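Local coordinates for agmatine N-acetyltransferase (PDB 7CIW), which probably transfers the acetyl group of acetyl-CoA to the primary amine of agmatine, as a GNAT-family N-acetyltransferase of the arylalkylamine type, at residues F120-C125 against G158-S163; V57-C62 against A77-S82; T167-A172 against P204-V209; T24-H29 against V72-A77. The protein carries 1 engineered substitution. All blocks are in the same frame, centred on the assembly; numbering follows the deposited sequence.

Contact 1 of 4, residues F120-C125 against G158-S163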
# COMPACT_ATOMS: atom_id res chain seq x y z
N PHE A 120 13.10 -12.87 -8.00
CA PHE A 120 12.98 -14.11 -7.23
C PHE A 120 12.46 -15.29 -8.06
O PHE A 120 12.17 -16.34 -7.48
CB PHE A 120 12.08 -13.89 -6.01
CG PHE A 120 12.65 -12.93 -5.00
CD1 PHE A 120 12.04 -11.70 -4.77
CD2 PHE A 120 13.81 -13.24 -4.31
CE1 PHE A 120 12.58 -10.80 -3.86
CE2 PHE A 120 14.34 -12.36 -3.38
CZ PHE A 120 13.73 -11.14 -3.16
N SER A 121 12.33 -15.13 -9.38
CA SER A 121 11.79 -16.16 -10.27
C SER A 121 10.48 -16.73 -9.74
O SER A 121 10.32 -17.95 -9.58
CB SER A 121 12.81 -17.29 -10.49
OG SER A 121 13.68 -17.01 -11.57
N VAL A 122 9.53 -15.85 -9.44
CA VAL A 122 8.19 -16.28 -9.05
C VAL A 122 7.22 -15.78 -10.11
O VAL A 122 7.47 -14.74 -10.73
CB VAL A 122 7.79 -15.77 -7.66
CG1 VAL A 122 8.65 -16.41 -6.57
CG2 VAL A 122 7.90 -14.25 -7.62
N PRO A 123 6.09 -16.46 -10.34
CA PRO A 123 5.19 -16.04 -11.42
C PRO A 123 4.36 -14.82 -11.09
O PRO A 123 3.87 -14.17 -12.02
CB PRO A 123 4.29 -17.27 -11.62
CG PRO A 123 4.35 -18.01 -10.35
CD PRO A 123 5.71 -17.76 -9.76
N SER A 124 4.22 -14.48 -9.82
CA SER A 124 3.30 -13.44 -9.40
C SER A 124 3.65 -13.02 -7.99
O SER A 124 4.39 -13.71 -7.28
CB SER A 124 1.85 -13.92 -9.46
OG SER A 124 1.64 -14.96 -8.51
N CYS A 125 3.07 -11.91 -7.57
CA CYS A 125 3.27 -11.42 -6.21
C CYS A 125 1.98 -10.75 -5.76
O CYS A 125 1.26 -10.17 -6.57
CB CYS A 125 4.47 -10.44 -6.16
SG CYS A 125 4.92 -9.80 -4.53
N GLY A 158 -2.17 -18.99 -3.99
CA GLY A 158 -1.01 -19.57 -4.65
C GLY A 158 0.17 -18.65 -4.84
O GLY A 158 1.18 -19.08 -5.42
N HIS A 159 0.09 -17.40 -4.39
CA HIS A 159 1.24 -16.51 -4.48
C HIS A 159 2.38 -17.03 -3.62
O HIS A 159 2.17 -17.58 -2.55
CB HIS A 159 0.88 -15.09 -4.05
CG HIS A 159 -0.10 -14.42 -4.96
ND1 HIS A 159 0.22 -14.01 -6.23
CD2 HIS A 159 -1.41 -14.12 -4.79
CE1 HIS A 159 -0.84 -13.48 -6.81
NE2 HIS A 159 -1.85 -13.54 -5.95
N GLN A 160 3.60 -16.84 -4.11
CA GLN A 160 4.79 -17.24 -3.37
C GLN A 160 5.49 -16.07 -2.71
O GLN A 160 6.51 -16.25 -2.04
CB GLN A 160 5.76 -17.98 -4.31
CG GLN A 160 5.16 -19.28 -4.87
CD GLN A 160 5.94 -19.80 -6.05
OE1 GLN A 160 7.16 -19.88 -6.00
NE2 GLN A 160 5.24 -20.16 -7.12
N LEU A 161 4.95 -14.87 -2.86
CA LEU A 161 5.63 -13.67 -2.39
C LEU A 161 4.59 -12.61 -2.09
O LEU A 161 3.57 -12.52 -2.78
CB LEU A 161 6.61 -13.16 -3.45
CG LEU A 161 7.66 -12.14 -2.99
CD1 LEU A 161 8.72 -12.83 -2.12
CD2 LEU A 161 8.30 -11.44 -4.19
N VAL A 162 4.85 -11.83 -1.04
CA VAL A 162 4.13 -10.59 -0.73
C VAL A 162 5.14 -9.46 -0.81
O VAL A 162 6.27 -9.62 -0.35
CB VAL A 162 3.47 -10.62 0.66
CG1 VAL A 162 2.78 -9.28 0.98
CG2 VAL A 162 2.48 -11.76 0.78
N SER A 163 4.75 -8.33 -1.40
CA SER A 163 5.61 -7.16 -1.45
C SER A 163 4.86 -5.94 -0.94
O SER A 163 3.63 -5.89 -0.98
CB SER A 163 6.14 -6.89 -2.86
OG SER A 163 5.07 -6.74 -3.79
O HOH W 1 4.03 -16.46 -6.91

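Contact 2 of 4, residues V57-C62 against A77-S82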
# COMPACT_ATOMS: atom_id res chain seq x y z
N VAL A 57 -10.64 -4.16 -4.72
CA VAL A 57 -11.68 -4.83 -3.93
C VAL A 57 -12.19 -6.09 -4.59
O VAL A 57 -12.39 -7.10 -3.89
CB VAL A 57 -12.79 -3.83 -3.57
CG1 VAL A 57 -13.97 -4.54 -2.91
CG2 VAL A 57 -12.22 -2.74 -2.66
N PRO A 58 -12.40 -6.16 -5.92
CA PRO A 58 -12.94 -7.40 -6.50
C PRO A 58 -12.04 -8.61 -6.35
O PRO A 58 -12.51 -9.74 -6.51
CB PRO A 58 -13.14 -7.04 -7.98
CG PRO A 58 -13.32 -5.56 -7.97
CD PRO A 58 -12.34 -5.09 -6.93
N PHE A 59 -10.75 -8.41 -6.06
CA PHE A 59 -9.84 -9.53 -5.87
C PHE A 59 -10.04 -10.24 -4.55
O PHE A 59 -9.43 -11.30 -4.35
CB PHE A 59 -8.39 -9.05 -5.94
CG PHE A 59 -8.00 -8.46 -7.26
CD1 PHE A 59 -8.25 -9.15 -8.44
CD2 PHE A 59 -7.41 -7.21 -7.32
CE1 PHE A 59 -7.89 -8.61 -9.66
CE2 PHE A 59 -7.06 -6.66 -8.55
CZ PHE A 59 -7.30 -7.36 -9.71
N GLY A 60 -10.84 -9.70 -3.63
CA GLY A 60 -10.97 -10.34 -2.33
C GLY A 60 -9.73 -10.22 -1.48
O GLY A 60 -9.54 -11.02 -0.56
N THR A 61 -8.89 -9.23 -1.77
CA THR A 61 -7.60 -9.08 -1.11
C THR A 61 -7.54 -7.80 -0.30
O THR A 61 -6.45 -7.33 0.04
CB THR A 61 -6.49 -9.11 -2.16
OG1 THR A 61 -6.86 -8.27 -3.26
CG2 THR A 61 -6.28 -10.53 -2.66
N CYS A 62 -8.70 -7.22 0.01
CA CYS A 62 -8.80 -5.99 0.78
C CYS A 62 -9.56 -6.30 2.06
O CYS A 62 -10.60 -6.97 2.02
CB CYS A 62 -9.54 -4.93 -0.03
SG CYS A 62 -8.62 -4.39 -1.47
N ALA A 77 -4.74 -4.70 -1.10
CA ALA A 77 -3.69 -5.45 -1.78
C ALA A 77 -4.24 -5.96 -3.10
O ALA A 77 -5.45 -6.09 -3.29
CB ALA A 77 -3.20 -6.62 -0.92
N GLY A 78 -3.33 -6.23 -4.04
CA GLY A 78 -3.72 -6.82 -5.30
C GLY A 78 -2.57 -7.50 -6.00
O GLY A 78 -1.40 -7.32 -5.66
N PRO A 79 -2.88 -8.30 -7.03
CA PRO A 79 -1.86 -9.09 -7.71
C PRO A 79 -1.02 -8.28 -8.68
O PRO A 79 -1.46 -7.26 -9.23
CB PRO A 79 -2.69 -10.13 -8.47
CG PRO A 79 -3.92 -9.34 -8.85
CD PRO A 79 -4.21 -8.45 -7.65
N LYS A 80 0.19 -8.77 -8.92
CA LYS A 80 1.01 -8.26 -10.01
C LYS A 80 1.86 -9.39 -10.57
O LYS A 80 2.12 -10.39 -9.90
CB LYS A 80 1.88 -7.07 -9.56
CG LYS A 80 2.99 -7.41 -8.59
CD LYS A 80 3.71 -6.13 -8.14
CE LYS A 80 4.93 -6.45 -7.29
NZ LYS A 80 5.58 -5.20 -6.78
N ASP A 81 2.27 -9.22 -11.82
CA ASP A 81 3.13 -10.19 -12.49
C ASP A 81 4.35 -9.51 -13.07
O ASP A 81 4.62 -8.33 -12.78
CB ASP A 81 2.33 -10.95 -13.56
CG ASP A 81 1.86 -10.05 -14.71
OD1 ASP A 81 2.24 -8.86 -14.75
OD2 ASP A 81 1.10 -10.54 -15.58
N SER A 82 5.10 -10.22 -13.91
CA SER A 82 6.35 -9.68 -14.44
C SER A 82 6.14 -8.54 -15.43
O SER A 82 7.12 -7.88 -15.80
CB SER A 82 7.16 -10.79 -15.10
OG SER A 82 6.48 -11.28 -16.24

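Contact 3 of 4, residues T167-A172 against P204-V209. Engineered in segment 167-172: Ala-171 (natural residue Ser). With COA (coenzyme A), chain B.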
# COMPACT_ATOMS: atom_id res chain seq x y z
N THR A 167 6.52 3.50 2.34
CA THR A 167 6.82 4.92 2.24
C THR A 167 6.98 5.55 3.62
O THR A 167 7.59 6.62 3.73
CB THR A 167 5.70 5.60 1.45
OG1 THR A 167 4.46 5.37 2.11
CG2 THR A 167 5.62 5.01 0.05
N SER A 168 6.45 4.90 4.65
CA SER A 168 6.48 5.37 6.03
C SER A 168 7.41 4.48 6.85
O SER A 168 7.36 3.25 6.73
CB SER A 168 5.07 5.33 6.62
OG SER A 168 5.09 5.35 8.03
N VAL A 169 8.25 5.10 7.69
CA VAL A 169 9.15 4.30 8.52
C VAL A 169 8.40 3.47 9.55
O VAL A 169 8.92 2.45 10.00
CB VAL A 169 10.20 5.18 9.25
CG1 VAL A 169 10.97 6.03 8.27
CG2 VAL A 169 9.53 6.03 10.32
N TYR A 170 7.20 3.89 9.95
CA TYR A 170 6.43 3.06 10.87
C TYR A 170 5.99 1.77 10.21
O TYR A 170 5.93 0.71 10.85
CB TYR A 170 5.22 3.84 11.39
CG TYR A 170 5.63 5.17 11.97
CD1 TYR A 170 6.50 5.22 13.05
CD2 TYR A 170 5.17 6.36 11.44
CE1 TYR A 170 6.90 6.42 13.58
CE2 TYR A 170 5.56 7.58 11.97
CZ TYR A 170 6.44 7.59 13.04
OH TYR A 170 6.84 8.79 13.59
N ALA A 171 5.65 1.83 8.92
CA ALA A 171 5.31 0.60 8.22
C ALA A 171 6.54 -0.26 8.01
O ALA A 171 6.48 -1.49 8.14
CB ALA A 171 4.63 0.92 6.89
N ALA A 172 7.69 0.36 7.70
CA ALA A 172 8.92 -0.41 7.60
C ALA A 172 9.21 -1.16 8.90
O ALA A 172 9.51 -2.36 8.88
CB ALA A 172 10.09 0.51 7.23
N PRO A 204 9.43 14.50 7.65
CA PRO A 204 10.26 13.61 8.45
C PRO A 204 9.42 12.94 9.52
O PRO A 204 8.40 13.50 9.97
CB PRO A 204 11.31 14.55 9.06
CG PRO A 204 11.47 15.62 8.01
CD PRO A 204 10.07 15.82 7.46
N PRO A 205 9.80 11.74 9.97
CA PRO A 205 11.06 11.02 9.73
C PRO A 205 11.11 10.20 8.44
O PRO A 205 12.03 9.40 8.26
CB PRO A 205 11.14 10.10 10.94
CG PRO A 205 9.69 9.76 11.23
CD PRO A 205 8.88 10.97 10.83
N HIS A 206 10.14 10.38 7.54
CA HIS A 206 10.03 9.54 6.35
C HIS A 206 10.97 10.08 5.28
O HIS A 206 10.62 10.97 4.51
CB HIS A 206 8.59 9.51 5.86
CG HIS A 206 7.61 9.27 6.96
ND1 HIS A 206 7.58 8.10 7.69
CD2 HIS A 206 6.65 10.07 7.49
CE1 HIS A 206 6.63 8.18 8.61
NE2 HIS A 206 6.06 9.36 8.51
N GLU A 207 12.17 9.50 5.22
CA GLU A 207 13.20 9.95 4.30
C GLU A 207 13.29 9.12 3.03
O GLU A 207 13.96 9.56 2.09
CB GLU A 207 14.57 9.92 4.98
CG GLU A 207 14.67 10.71 6.25
CD GLU A 207 16.02 10.52 6.91
OE1 GLU A 207 17.05 10.77 6.24
OE2 GLU A 207 16.06 10.11 8.09
N SER A 208 12.67 7.95 2.98
CA SER A 208 12.84 7.05 1.85
C SER A 208 11.63 6.14 1.72
O SER A 208 10.87 5.97 2.68
CB SER A 208 14.09 6.19 2.01
OG SER A 208 13.94 5.38 3.17
N VAL A 209 11.46 5.56 0.54
CA VAL A 209 10.53 4.45 0.37
C VAL A 209 11.36 3.17 0.41
O VAL A 209 12.32 3.00 -0.35
CB VAL A 209 9.70 4.57 -0.93
CG1 VAL A 209 10.57 4.90 -2.14
CG2 VAL A 209 8.84 3.30 -1.17
N1A COA B . 3.05 8.06 14.14
C2A COA B . 3.71 7.98 15.33
N3A COA B . 3.90 6.77 15.94
C4A COA B . 3.43 5.64 15.37
C5A COA B . 2.78 5.73 14.21
C6A COA B . 2.59 6.95 13.59
N6A COA B . 1.96 7.53 12.34
N7A COA B . 2.40 4.48 13.82
C8A COA B . 2.81 3.61 14.75
N9A COA B . 3.45 4.32 15.69
C1B COA B . 4.03 4.01 16.86
C2B COA B . 2.93 3.38 17.74
O2B COA B . 2.10 4.40 18.43
C3B COA B . 3.58 2.53 18.57
O3B COA B . 4.32 3.17 19.64
P3B COA B . 3.71 3.44 21.16
O7A COA B . 2.71 2.36 21.52
O8A COA B . 4.86 3.54 22.17
O9A COA B . 3.01 4.79 21.07
C4B COA B . 4.76 1.91 17.63
O4B COA B . 5.03 2.81 16.70
C5B COA B . 4.39 0.57 17.05
O5B COA B . 3.04 0.66 16.60
P1A COA B . 2.44 -0.42 15.47
O1A COA B . 3.54 -1.20 14.74
O2A COA B . 1.41 -1.31 16.13
O3A COA B . 1.73 0.55 14.35
P2A COA B . 0.22 0.41 13.73
O4A COA B . -0.81 0.71 14.78
O5A COA B . 0.06 -0.95 13.09
O6A COA B . 0.25 1.62 12.61
CBP COA B . 0.61 2.33 10.44
CCP COA B . 1.20 1.57 11.60
CDP COA B . -0.57 1.47 9.87
CEP COA B . 1.67 2.54 9.36
CAP COA B . 0.15 3.69 10.95
OAP COA B . 1.28 4.44 11.31
C9P COA B . -0.64 4.52 9.92
O9P COA B . -1.79 4.30 9.66
N8P COA B . 0.03 5.63 9.27
C7P COA B . -0.66 6.51 8.32
C6P COA B . -0.84 5.90 6.86
C5P COA B . 0.51 5.37 6.44
O5P COA B . 1.49 6.06 6.45
N4P COA B . 0.53 3.94 6.02
C3P COA B . 1.74 3.23 5.63
C2P COA B . 2.35 3.73 4.33
S1P COA B . 3.64 2.49 4.05

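Contact 4 of 4, residues T24-H29 against V72-A77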
# COMPACT_ATOMS: atom_id res chain seq x y z
N THR A 24 -14.06 6.22 2.85
CA THR A 24 -14.20 7.22 3.90
C THR A 24 -13.14 7.06 4.98
O THR A 24 -12.54 8.05 5.43
CB THR A 24 -15.61 7.14 4.48
OG1 THR A 24 -16.53 7.49 3.44
CG2 THR A 24 -15.78 8.11 5.64
N PHE A 25 -12.87 5.81 5.39
CA PHE A 25 -11.78 5.58 6.35
C PHE A 25 -10.44 6.00 5.76
O PHE A 25 -9.64 6.67 6.43
CB PHE A 25 -11.73 4.11 6.78
CG PHE A 25 -10.47 3.76 7.52
CD1 PHE A 25 -10.34 4.06 8.87
CD2 PHE A 25 -9.39 3.19 6.86
CE1 PHE A 25 -9.17 3.77 9.55
CE2 PHE A 25 -8.22 2.90 7.54
CZ PHE A 25 -8.11 3.19 8.89
N LEU A 26 -10.16 5.59 4.52
CA LEU A 26 -8.87 5.94 3.92
C LEU A 26 -8.68 7.44 3.85
O LEU A 26 -7.58 7.95 4.11
CB LEU A 26 -8.76 5.31 2.53
CG LEU A 26 -8.71 3.79 2.46
CD1 LEU A 26 -8.71 3.32 1.00
CD2 LEU A 26 -7.47 3.25 3.18
N LEU A 27 -9.72 8.19 3.49
CA LEU A 27 -9.59 9.64 3.41
C LEU A 27 -9.39 10.27 4.79
O LEU A 27 -8.79 11.35 4.89
CB LEU A 27 -10.82 10.24 2.72
CG LEU A 27 -10.87 9.87 1.24
CD1 LEU A 27 -12.23 10.15 0.64
CD2 LEU A 27 -9.77 10.63 0.48
N ALA A 28 -9.88 9.63 5.85
CA ALA A 28 -9.76 10.21 7.18
C ALA A 28 -8.42 9.90 7.85
O ALA A 28 -7.86 10.77 8.52
CB ALA A 28 -10.90 9.70 8.07
N HIS A 29 -7.90 8.67 7.69
CA HIS A 29 -6.81 8.20 8.53
C HIS A 29 -5.66 7.55 7.78
O HIS A 29 -4.66 7.18 8.41
CB HIS A 29 -7.34 7.22 9.58
CG HIS A 29 -8.31 7.84 10.54
ND1 HIS A 29 -8.02 8.99 11.24
CD2 HIS A 29 -9.57 7.49 10.88
CE1 HIS A 29 -9.06 9.32 11.99
NE2 HIS A 29 -10.02 8.42 11.79
N VAL A 72 -11.72 0.77 11.62
CA VAL A 72 -10.63 1.37 12.37
C VAL A 72 -9.27 1.04 11.78
O VAL A 72 -8.25 1.59 12.23
CB VAL A 72 -10.67 0.97 13.87
CG1 VAL A 72 -11.91 1.57 14.52
CG2 VAL A 72 -10.69 -0.55 14.03
N ALA A 73 -9.21 0.18 10.76
CA ALA A 73 -7.96 -0.11 10.08
C ALA A 73 -8.31 -0.77 8.75
O ALA A 73 -9.38 -1.37 8.60
CB ALA A 73 -7.05 -1.03 10.92
N ALA A 74 -7.41 -0.65 7.78
CA ALA A 74 -7.69 -1.22 6.47
C ALA A 74 -6.39 -1.56 5.75
O ALA A 74 -5.37 -0.89 5.94
CB ALA A 74 -8.50 -0.26 5.59
N VAL A 75 -6.45 -2.59 4.91
CA VAL A 75 -5.35 -2.94 4.02
C VAL A 75 -5.92 -3.20 2.62
O VAL A 75 -6.99 -3.79 2.47
CB VAL A 75 -4.55 -4.15 4.57
CG1 VAL A 75 -5.43 -5.42 4.64
CG2 VAL A 75 -3.25 -4.37 3.77
N VAL A 76 -5.23 -2.69 1.61
CA VAL A 76 -5.62 -2.86 0.22
C VAL A 76 -4.46 -3.56 -0.47
O VAL A 76 -3.33 -3.08 -0.41
CB VAL A 76 -5.94 -1.52 -0.45
CG1 VAL A 76 -6.16 -1.71 -1.95
CG2 VAL A 76 -7.16 -0.88 0.19
N ALA A 77 -4.74 -4.70 -1.10
CA ALA A 77 -3.69 -5.45 -1.78
C ALA A 77 -4.24 -5.96 -3.10
O ALA A 77 -5.45 -6.09 -3.29
CB ALA A 77 -3.20 -6.62 -0.92

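Contact 1 of 4, residues F120-C125 against G158-S163
Leu-161 and Cys-125 meet where two parallel neighbours of the GNAT sheet begin, strands 125-133 and 161-166, which a beta-alpha-beta crossover through helix 142-156 connects. The leucine illustrates how one short chain can serve several partners. Its CB lies 3.9 Å from SG of Cys-125, CG stays equally near that sulfur, and CD2 touches it again while also reaching CD1 of Phe-120 at 3.8 Å. There the phenylalanine and leucine side chains cross at about a right angle. CG2 of Val-122 approaches the same methyl more loosely. The cysteine extends its sulfur anti to its backbone nitrogen (chi1 -177°), which carries SG past Leu-161 to within 3.2 Å of Ser-163 OG, a hydroxyl whose main polar partner is His-127. Strand 208-215 adds Val-213 and His-215 to this apolar cluster.

Nearer the surface the contact turns polar. Ser-124 OG and His-159 ND1 share a hydrogen bond of 2.8 Å, the hydroxyl arriving at the edge of the imidazole and close to its plane. Gln-160 runs its extended chain past Val-122, leaving NE2 3.6 Å from CD of Pro-123, with the two side chains nearly perpendicular. Between the backbones a single water donates to Ser-124 O at 2.8 Å and accepts from Gln-160 N at 2.9 Å.

Contact 2 of 4, residues V57-C62 against A77-S82
With chi1 at 45°, Thr-61 swings OG1 between its own backbone nitrogen and carbonyl carbon and delivers it to the main chain of Ala-77, while Phe-59, its CG anti to the carbonyl carbon (chi1 -62°), turns a ring face to Pro-79. The threonine hydroxyl donates to Ala-77 O over a short 2.6 Å. It reaches that oxygen from above the carbonyl plane, 50° out of it. In return Ala-77 N gives a weak hydrogen bond to Thr-61 O at 3.3 Å. The exchange sits at the open end of an antiparallel beta hairpin formed by strands 62-67 and 70-80, and it shows how a side-chain hydroxyl can serve a strand carbonyl where the hairpin pairing ends. Leu-126 and Arg-153 pack against the same threonine. Further out, CD of Pro-79 makes a CH-pi contact with Phe-59, 3.6 Å from the ring centroid; its closest ring atom is CD2, at 3.4 Å. Gly-78, between Ala-77 and Pro-79, lets the ring come near: a CB there would be crowded by CD of Pro-79 and would lie against the Phe-59 ring. On its other side the strand is hydrogen-bonded through Gly-78 to His-127, and Phe-59 O accepts from the guanidinium of Arg-153.

Contact 3 of 4, residues T167-A172 against P204-V209
The polar link between Val-169 and His-206 is one directed hydrogen bond: Val-169 N donates to ND1 over 3.1 Å, nearly straight at 160° and close to the imidazole plane. It engages an N-H in the first turn of helix 169-177, just after the N-cap residue Ser-168, whose OG takes a weak capping bond from Tyr-170 N. This helix start lines the coenzyme A pocket of the GNAT fold, with Thr-167, Ser-168 and Tyr-170 among the binding residues. Thr-167 OG1 is held by Glu-34.

Aromatic contacts come next. The Tyr-170 ring is sandwiched, with CG2 of Val-169 over one face and the adenine of coenzyme A over the other, where CE2 is 3.4 Å from N1A. CE1 of His-206 approaches CE2 of Tyr-170 to 3.6 Å, the ring planes standing 84° apart. Replacing this tyrosine by an alanine would probably leave the adenine without the ring it lies against and open a gap beside His-206 and Pro-205.

Van der Waals contacts complete the set. Pro-205, which follows a cis peptide bond, rests CG 3.8 Å from CG2 of Val-169 and just as near Tyr-170 OH. Thr-167 CG2 meets CG2 of Val-209 at 3.8 Å. The engineered Ala-171 sets CB 3.4 Å from S1P of the cofactor.

Helix 169-177 thus starts beside strand 208-215, which runs between strands 161-166 and 181-187, while Pro-35 of helix 35-38 packs on Thr-167, Ser-168 and His-206.

Contact 4 of 4, residues T24-H29 against V72-A77
Phe-25 lays the far end of its ring along the backbone of three successive strand residues, a compact example of an aromatic side chain reading main chain as much as side chain. CE1 lies 3.5 Å from the carbonyl carbon of Val-72, CZ meets CA of Ala-73 at the same separation, and CE2 comes within 3.6 Å of Ala-74 N. The ring also meets a side chain: CE2 is 3.7 Å from CB of Ala-74. Leu-26 joins from the next helix position, its CD2 touching that CB more loosely at 4.4 Å. No hydrogen bond crosses between the segments, and the contact is wholly buried.

The phenylalanine reaches so far because CG stands anti to its backbone nitrogen (chi1 168°), which points the ring off the helix. A serine at this position would probably leave the Val-72 to Ala-74 backbone uncovered and open a gap between helix and strand.

In the GNAT fold this is helix 19-30 laid across the central sheet: the axes of segments 24-29 and 72-77 approach to 9.0 Å and cross at -107°. Ala-73 and Val-75 direct their side chains to the opposite face, where Leu-146 of helix 142-156 packs on both.

Further out, the strand is hydrogen-bonded to both neighbours, Val-72 to Ala-65 and Asp-134, and Ala-74 to Gly-132. Ala-73 also touches Val-133, a coenzyme A-binding residue. The helix widens into a pi-type turn at 26-29, and at its end His-29 packs on Asp-134 and Pro-135.

In the fold
From the N terminus, contact 4 comes first, closing a long loop from helix 19-30 back to strand 70-80. Contact 2 opens within that loop and ends past it, so the two cross; they share Ala-77, and Cys-62 packs on Val-76. Contacts 1 and 3 follow in series. Contact 1 closes the crossover around helix 142-156; contact 3 starts a few residues on and, over a loop of about thirty residues, brings the start of helix 169-177 to strand 208-215. All four reach the same sheet. Contacts 1 and 2 adjoin across strands 70-80 and 125-133, where Cys-125 O probably accepts from Lys-80 N, whereas contacts 1 and 4 lie on opposite sides of the chain's centre.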